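Local coordinates for inactive PncC family protein (Escherichia coli O157:H7, PDB 5KOL), which is of unknown function: it belongs to the CinA family but probably lacks nicotinamide-nucleotide amidohydrolase activity, at residues A[19-24]-A[160-165]; A[28-33]-A[57-62]. One frame throughout, in Å; residues are numbered along the deposited sequence.

Interaction 1. Residues A[19-24]-A[160-165]; sequences ENLTSA and AVRFAL
L21 and L165 meet where two helices of the alpha/beta CinA fold pack side by side. Helix 18-31 comes early in the chain. Helix 153-171 closes it. Their short segments run nearly parallel, at 25°, with axes 9.9 Å apart. No hydrogen bond joins the two segments; they meet mainly through carbon atoms and one carbonyl.

L21 contributes the most. With CG anti to its own carbonyl carbon (chi1 -65°), the side chain can send CD1 across to the backbone of the other helix. CD1 lies 3.4 Å from the carbonyl O of R162 and 3.9 Å from R162 CA. The same methyl also touches the CB atoms of R162 and L165: R162 CB is 4.0 Å from L21 CD1, and L165 CB is 4.1 Å from it. One branch of L21 therefore bridges successive turns of helix 153-171.

L165 answers from the other side. Its CB faces L21 CB at 4.2 Å, at the point where the two backbones come closest. The L165 side chain also packs on I18 and L25 of helix 18-31 and on L47 and L51 of helix 46-52, so L165 sits where three helices come together.

R162 lends little more than its CB and backbone to L21. Its long chain bends at chi3 and carries the guanidinium away. There NE donates to the carbonyl O of D16. The bond ties helix 153-171 to the chain just ahead of helix 18-31.

T22 is buried and splits its side chain in two. OG1 hydrogen-bonds to the carbonyl O of I18, within its own helix. This leaves the methyl for the interface: T22 CG2 crosses the end of L165 and touches L165 CD1 at 3.8 Å.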
ATOM      1  N   GLU A  19      -6.125 -12.481  10.832  1.00 28.86           N
ATOM      2  CA  GLU A  19      -7.454 -12.902  10.411  1.00 29.58           C
ATOM      3  C   GLU A  19      -8.505 -12.529  11.451  1.00 28.65           C
ATOM      4  O   GLU A  19      -9.551 -11.964  11.112  1.00 26.23           O
ATOM      5  CB  GLU A  19      -7.469 -14.417  10.157  1.00 35.06           C
ATOM      6  CG  GLU A  19      -6.675 -14.916   8.943  1.00 51.01           C
ATOM      7  CD  GLU A  19      -5.161 -14.657   9.022  1.00 55.72           C
ATOM      8  OE1 GLU A  19      -4.583 -14.272   7.981  1.00 61.65           O
ATOM      9  OE2 GLU A  19      -4.546 -14.834  10.104  1.00 37.09           O
ATOM     10  N   ASN A  20      -8.255 -12.867  12.727  1.00 25.17           N
ATOM     11  CA  ASN A  20      -9.244 -12.624  13.778  1.00 27.25           C
ATOM     12  C   ASN A  20      -9.416 -11.135  14.043  1.00 26.93           C
ATOM     13  O   ASN A  20     -10.531 -10.673  14.305  1.00 21.24           O
ATOM     14  CB  ASN A  20      -8.852 -13.351  15.066  1.00 28.10           C
ATOM     15  CG  ASN A  20      -9.052 -14.858  14.978  1.00 24.77           C
ATOM     16  OD1 ASN A  20      -9.732 -15.350  14.073  1.00 26.95           O
ATOM     17  ND2 ASN A  20      -8.464 -15.597  15.919  1.00 27.33           N
ATOM     18  N   LEU A  21      -8.326 -10.371  13.980  1.00 26.52           N
ATOM     19  CA  LEU A  21      -8.408  -8.933  14.228  1.00 28.41           C
ATOM     20  C   LEU A  21      -9.214  -8.229  13.143  1.00 23.55           C
ATOM     21  O   LEU A  21     -10.037  -7.359  13.442  1.00 30.61           O
ATOM     22  CB  LEU A  21      -6.997  -8.339  14.297  1.00 26.51           C
ATOM     23  CG  LEU A  21      -6.098  -8.804  15.444  1.00 27.43           C
ATOM     24  CD1 LEU A  21      -4.642  -8.348  15.254  1.00 21.00           C
ATOM     25  CD2 LEU A  21      -6.696  -8.293  16.761  1.00 30.36           C
ATOM     26  N   THR A  22      -8.974  -8.574  11.877  1.00 23.45           N
ATOM     27  CA  THR A  22      -9.703  -7.912  10.798  1.00 24.10           C
ATOM     28  C   THR A  22     -11.147  -8.380  10.754  1.00 26.67           C
ATOM     29  O   THR A  22     -12.020  -7.644  10.285  1.00 24.13           O
ATOM     30  CB  THR A  22      -9.023  -8.160   9.444  1.00 30.10           C
ATOM     31  OG1 THR A  22      -8.961  -9.563   9.175  1.00 27.24           O
ATOM     32  CG2 THR A  22      -7.588  -7.587   9.418  1.00 24.11           C
ATOM     33  N   SER A  23     -11.413  -9.602  11.237  1.00 22.96           N
ATOM     34  CA  SER A  23     -12.789 -10.048  11.413  1.00 27.07           C
ATOM     35  C   SER A  23     -13.540  -9.143  12.376  1.00 24.93           C
ATOM     36  O   SER A  23     -14.644  -8.661  12.076  1.00 27.88           O
ATOM     37  CB  SER A  23     -12.785 -11.489  11.921  1.00 29.81           C
ATOM     38  OG  SER A  23     -12.503 -12.358  10.841  1.00 29.33           O
ATOM     39  N   ALA A  24     -12.964  -8.908  13.555  1.00 25.75           N
ATOM     40  CA  ALA A  24     -13.637  -8.052  14.527  1.00 27.07           C
ATOM     41  C   ALA A  24     -13.728  -6.620  14.012  1.00 29.96           C
ATOM     42  O   ALA A  24     -14.786  -5.982  14.087  1.00 27.38           O
ATOM     43  CB  ALA A  24     -12.898  -8.107  15.864  1.00 22.47           C
ATOM     44  N   ALA A 160       4.015  -5.138  14.286  1.00 29.30           N
ATOM     45  CA  ALA A 160       3.482  -3.785  14.116  1.00 23.22           C
ATOM     46  C   ALA A 160       2.117  -3.811  13.446  1.00 22.46           C
ATOM     47  O   ALA A 160       1.209  -3.065  13.842  1.00 25.44           O
ATOM     48  CB  ALA A 160       4.455  -2.924  13.296  1.00 22.55           C
ATOM     49  N   VAL A 161       1.962  -4.628  12.401  1.00 20.19           N
ATOM     50  CA  VAL A 161       0.670  -4.700  11.716  1.00 22.40           C
ATOM     51  C   VAL A 161      -0.402  -5.220  12.676  1.00 24.47           C
ATOM     52  O   VAL A 161      -1.481  -4.628  12.802  1.00 22.05           O
ATOM     53  CB  VAL A 161       0.763  -5.547  10.429  1.00 28.33           C
ATOM     54  CG1 VAL A 161      -0.633  -5.709   9.796  1.00 25.06           C
ATOM     55  CG2 VAL A 161       1.754  -4.925   9.383  1.00 22.88           C
ATOM     56  N   ARG A 162      -0.119  -6.324  13.386  1.00 25.54           N
ATOM     57  CA  ARG A 162      -1.104  -6.853  14.338  1.00 24.78           C
ATOM     58  C   ARG A 162      -1.414  -5.849  15.442  1.00 22.61           C
ATOM     59  O   ARG A 162      -2.573  -5.694  15.846  1.00 23.83           O
ATOM     60  CB  ARG A 162      -0.610  -8.165  14.967  1.00 23.91           C
ATOM     61  CG  ARG A 162      -0.688  -9.365  14.030  1.00 24.91           C
ATOM     62  CD  ARG A 162       0.066 -10.588  14.603  1.00 29.20           C
ATOM     63  NE  ARG A 162      -0.516 -11.124  15.824  1.00 31.65           N
ATOM     64  CZ  ARG A 162       0.197 -11.712  16.782  1.00 36.81           C
ATOM     65  NH1 ARG A 162       1.525 -11.800  16.667  1.00 34.70           N
ATOM     66  NH2 ARG A 162      -0.409 -12.181  17.868  1.00 36.43           N
ATOM     67  N   PHE A 163      -0.389  -5.173  15.960  1.00 21.73           N
ATOM     68  CA  PHE A 163      -0.608  -4.205  17.034  1.00 24.47           C
ATOM     69  C   PHE A 163      -1.464  -3.028  16.559  1.00 26.75           C
ATOM     70  O   PHE A 163      -2.360  -2.569  17.273  1.00 24.93           O
ATOM     71  CB  PHE A 163       0.735  -3.696  17.561  1.00 24.96           C
ATOM     72  CG  PHE A 163       0.594  -2.651  18.618  1.00 26.93           C
ATOM     73  CD1 PHE A 163       0.361  -3.013  19.930  1.00 26.78           C
ATOM     74  CD2 PHE A 163       0.687  -1.296  18.300  1.00 24.45           C
ATOM     75  CE1 PHE A 163       0.210  -2.074  20.918  1.00 32.89           C
ATOM     76  CE2 PHE A 163       0.540  -0.338  19.290  1.00 27.49           C
ATOM     77  CZ  PHE A 163       0.294  -0.721  20.597  1.00 29.23           C
ATOM     78  N   ALA A 164      -1.167  -2.504  15.366  1.00 25.61           N
ATOM     79  CA  ALA A 164      -1.931  -1.381  14.819  1.00 27.81           C
ATOM     80  C   ALA A 164      -3.427  -1.685  14.778  1.00 27.00           C
ATOM     81  O   ALA A 164      -4.265  -0.830  15.112  1.00 25.16           O
ATOM     82  CB  ALA A 164      -1.415  -1.051  13.412  1.00 22.08           C
ATOM     83  N   LEU A 165      -3.772  -2.910  14.380  1.00 22.90           N
ATOM     84  CA  LEU A 165      -5.161  -3.358  14.309  1.00 17.74           C
ATOM     85  C   LEU A 165      -5.747  -3.574  15.701  1.00 23.83           C
ATOM     86  O   LEU A 165      -6.850  -3.100  16.007  1.00 24.99           O
ATOM     87  CB  LEU A 165      -5.219  -4.662  13.497  1.00 20.21           C
ATOM     88  CG  LEU A 165      -4.785  -4.552  12.017  1.00 24.06           C
ATOM     89  CD1 LEU A 165      -4.772  -5.919  11.372  1.00 20.98           C
ATOM     90  CD2 LEU A 165      -5.723  -3.644  11.237  1.00 25.14           C
TER

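Interaction 2. Residues A[28-33]-A[57-62]; sequences RLIADQ and TPKFYG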
ATOM      1  N   ARG A  28     -17.145  -4.315  13.045  1.00 29.26           N
ATOM      2  CA  ARG A  28     -17.369  -3.161  13.910  1.00 31.30           C
ATOM      3  C   ARG A  28     -17.530  -1.877  13.099  1.00 40.98           C
ATOM      4  O   ARG A  28     -18.448  -1.075  13.351  1.00 35.83           O
ATOM      5  CB  ARG A  28     -16.210  -3.029  14.892  1.00 34.36           C
ATOM      6  CG  ARG A  28     -16.298  -1.794  15.728  1.00 43.66           C
ATOM      7  CD  ARG A  28     -17.615  -1.741  16.499  1.00 52.39           C
ATOM      8  NE  ARG A  28     -17.736  -0.446  17.149  1.00 57.56           N
ATOM      9  CZ  ARG A  28     -17.238  -0.178  18.348  1.00 59.49           C
ATOM     10  NH1 ARG A  28     -16.605  -1.131  19.032  1.00 54.01           N
ATOM     11  NH2 ARG A  28     -17.371   1.042  18.858  1.00 57.60           N
ATOM     12  N   LEU A  29     -16.634  -1.652  12.137  1.00 31.70           N
ATOM     13  CA  LEU A  29     -16.706  -0.418  11.361  1.00 31.79           C
ATOM     14  C   LEU A  29     -17.898  -0.424  10.413  1.00 30.80           C
ATOM     15  O   LEU A  29     -18.513   0.627  10.190  1.00 39.73           O
ATOM     16  CB  LEU A  29     -15.411  -0.183  10.587  1.00 29.01           C
ATOM     17  CG  LEU A  29     -14.108  -0.114  11.388  1.00 27.53           C
ATOM     18  CD1 LEU A  29     -12.896  -0.271  10.471  1.00 28.16           C
ATOM     19  CD2 LEU A  29     -14.047   1.185  12.164  1.00 27.76           C
ATOM     20  N   ILE A  30     -18.237  -1.586   9.847  1.00 32.57           N
ATOM     21  CA  ILE A  30     -19.433  -1.680   9.016  1.00 40.19           C
ATOM     22  C   ILE A  30     -20.671  -1.352   9.840  1.00 44.55           C
ATOM     23  O   ILE A  30     -21.561  -0.618   9.394  1.00 45.68           O
ATOM     24  CB  ILE A  30     -19.536  -3.076   8.373  1.00 41.94           C
ATOM     25  CG1 ILE A  30     -18.396  -3.305   7.390  1.00 38.75           C
ATOM     26  CG2 ILE A  30     -20.876  -3.249   7.654  1.00 40.26           C
ATOM     27  CD1 ILE A  30     -18.424  -4.677   6.753  1.00 37.39           C
ATOM     28  N   ALA A  31     -20.737  -1.881  11.062  1.00 40.24           N
ATOM     29  CA  ALA A  31     -21.877  -1.615  11.922  1.00 43.77           C
ATOM     30  C   ALA A  31     -21.973  -0.131  12.246  1.00 49.33           C
ATOM     31  O   ALA A  31     -23.072   0.437  12.290  1.00 48.65           O
ATOM     32  CB  ALA A  31     -21.768  -2.447  13.199  1.00 41.00           C
ATOM     33  N   ASP A  32     -20.830   0.513  12.463  1.00 42.51           N
ATOM     34  CA  ASP A  32     -20.793   1.934  12.776  1.00 39.15           C
ATOM     35  C   ASP A  32     -20.856   2.810  11.534  1.00 44.34           C
ATOM     36  O   ASP A  32     -20.833   4.039  11.665  1.00 40.88           O
ATOM     37  CB  ASP A  32     -19.526   2.265  13.568  1.00 41.86           C
ATOM     38  CG  ASP A  32     -19.538   1.670  14.964  1.00 48.95           C
ATOM     39  OD1 ASP A  32     -20.588   1.133  15.380  1.00 50.06           O
ATOM     40  OD2 ASP A  32     -18.496   1.747  15.648  1.00 50.67           O
ATOM     41  N   GLN A  33     -20.932   2.218  10.344  1.00 38.20           N
ATOM     42  CA  GLN A  33     -20.917   2.970   9.089  1.00 48.55           C
ATOM     43  C   GLN A  33     -19.743   3.952   9.042  1.00 44.59           C
ATOM     44  O   GLN A  33     -19.881   5.122   8.673  1.00 40.97           O
ATOM     45  CB  GLN A  33     -22.258   3.680   8.873  1.00 51.14           C
ATOM     46  CG  GLN A  33     -23.298   2.761   8.262  1.00 57.94           C
ATOM     47  CD  GLN A  33     -22.752   2.025   7.038  1.00 63.94           C
ATOM     48  OE1 GLN A  33     -22.508   0.813   7.080  1.00 57.90           O
ATOM     49  NE2 GLN A  33     -22.548   2.760   5.946  1.00 62.28           N
ATOM     50  N   THR A  57     -14.139  -6.117   2.667  1.00 36.32           N
ATOM     51  CA  THR A  57     -13.289  -4.921   2.594  1.00 33.67           C
ATOM     52  C   THR A  57     -13.976  -3.699   1.990  1.00 32.51           C
ATOM     53  O   THR A  57     -13.891  -2.624   2.595  1.00 30.74           O
ATOM     54  CB  THR A  57     -12.009  -5.207   1.790  1.00 34.16           C
ATOM     55  OG1 THR A  57     -11.339  -6.361   2.325  1.00 28.89           O
ATOM     56  CG2 THR A  57     -11.064  -4.000   1.855  1.00 35.67           C
ATOM     57  N   PRO A  58     -14.656  -3.778   0.835  1.00 39.75           N
ATOM     58  CA  PRO A  58     -15.155  -2.542   0.210  1.00 35.43           C
ATOM     59  C   PRO A  58     -16.216  -1.842   1.019  1.00 41.15           C
ATOM     60  O   PRO A  58     -16.486  -0.668   0.751  1.00 41.43           O
ATOM     61  CB  PRO A  58     -15.722  -3.029  -1.133  1.00 40.70           C
ATOM     62  CG  PRO A  58     -15.146  -4.370  -1.338  1.00 47.12           C
ATOM     63  CD  PRO A  58     -15.031  -4.949   0.031  1.00 37.59           C
ATOM     64  N   LYS A  59     -16.827  -2.519   1.992  1.00 37.31           N
ATOM     65  CA  LYS A  59     -17.830  -1.897   2.835  1.00 37.12           C
ATOM     66  C   LYS A  59     -17.229  -1.001   3.909  1.00 37.71           C
ATOM     67  O   LYS A  59     -17.983  -0.295   4.583  1.00 38.82           O
ATOM     68  CB  LYS A  59     -18.711  -2.972   3.481  1.00 39.08           C
ATOM     69  CG  LYS A  59     -19.640  -3.655   2.484  1.00 40.29           C
ATOM     70  CD  LYS A  59     -20.448  -4.764   3.139  1.00 54.71           C
ATOM     71  CE  LYS A  59     -21.415  -5.386   2.139  1.00 60.58           C
ATOM     72  NZ  LYS A  59     -22.030  -6.666   2.623  1.00 68.70           N
ATOM     73  N   PHE A  60     -15.905  -0.989   4.081  1.00 32.27           N
ATOM     74  CA  PHE A  60     -15.340  -0.109   5.101  1.00 30.37           C
ATOM     75  C   PHE A  60     -13.957   0.433   4.763  1.00 30.14           C
ATOM     76  O   PHE A  60     -13.468   1.317   5.475  1.00 28.74           O
ATOM     77  CB  PHE A  60     -15.277  -0.822   6.460  1.00 30.79           C
ATOM     78  CG  PHE A  60     -14.243  -1.918   6.533  1.00 26.95           C
ATOM     79  CD1 PHE A  60     -14.509  -3.172   6.021  1.00 31.35           C
ATOM     80  CD2 PHE A  60     -13.014  -1.696   7.132  1.00 33.07           C
ATOM     81  CE1 PHE A  60     -13.567  -4.177   6.093  1.00 31.31           C
ATOM     82  CE2 PHE A  60     -12.066  -2.700   7.201  1.00 32.08           C
ATOM     83  CZ  PHE A  60     -12.345  -3.942   6.682  1.00 29.27           C
ATOM     84  N   TYR A  61     -13.314  -0.060   3.698  1.00 33.75           N
ATOM     85  CA  TYR A  61     -11.927   0.319   3.420  1.00 30.81           C
ATOM     86  C   TYR A  61     -11.683   0.442   1.926  1.00 32.97           C
ATOM     87  O   TYR A  61     -11.951  -0.498   1.175  1.00 34.95           O
ATOM     88  CB  TYR A  61     -10.951  -0.709   4.009  1.00 25.33           C
ATOM     89  CG  TYR A  61      -9.469  -0.427   3.771  1.00 27.84           C
ATOM     90  CD1 TYR A  61      -8.816   0.598   4.451  1.00 23.98           C
ATOM     91  CD2 TYR A  61      -8.714  -1.225   2.905  1.00 29.61           C
ATOM     92  CE1 TYR A  61      -7.444   0.843   4.253  1.00 25.06           C
ATOM     93  CE2 TYR A  61      -7.352  -0.992   2.695  1.00 23.10           C
ATOM     94  CZ  TYR A  61      -6.727   0.042   3.380  1.00 27.14           C
ATOM     95  OH  TYR A  61      -5.385   0.263   3.194  1.00 23.05           O
ATOM     96  N   GLY A  62     -11.122   1.577   1.503  1.00 29.96           N
ATOM     97  CA  GLY A  62     -10.751   1.721   0.109  1.00 38.90           C
ATOM     98  C   GLY A  62      -9.346   2.234  -0.137  1.00 31.34           C
ATOM     99  O   GLY A  62      -8.689   1.791  -1.081  1.00 35.21           O
TER
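The carbonyl O of T57 accepts two backbone hydrogen bonds, from F60 N at 3.0 Å and from Y61 N at 2.9 Å. They fold residues 57-61 into a tight turn that presents K59 and F60 to helix 18-31. With CG between the backbone N and the carbonyl carbon (chi1 71°), the F60 ring is brought to L29. L29 reaches this ring with one methyl, CD1, which lies 3.6 Å from F60 CD2 in an oblique approach. I30 CG1 lies 4.1 Å from F60 CB and obliquely by the ring at CD1. The turn lies in the beta-alpha-beta crossover from strand 36-40 through helix 46-52, just before strand 61-67. Helix 18-31 stops beside it in a Schellman motif, with Q33 at positive phi. Y61 CB covers one face of the F60 ring, off-centre. Nearby, I30 CD1 rests on K59 CB at 3.7 Å. The extended K59 chain then leads away from the helix, and its NZ forms a salt bridge with D56. On the helix itself, R28 NE donates to D32 OD2 at 2.8 Å, from above the carboxylate plane.

Interactions 1 and 2 use successive parts of helix 18-31, and their centres are 15 Å apart. They do not touch each other. Interaction 1 is the deeper, about 11 Å from the centre of the chain against about 17 Å for interaction 2. L51 of helix 46-52 connects them: its side chain meets L165, and its carbonyl O, like that of A54, is within hydrogen-bonding reach of T57 OG1. The chain end gives a second link, since L172 follows helix 153-171 and touches L29. Interaction 2 also borders the second subunit, where T57 packs on F68 of that chain. Near interaction 1, N20 OD1 hydrogen-bonds a glycerol, probably from the crystallisation liquor.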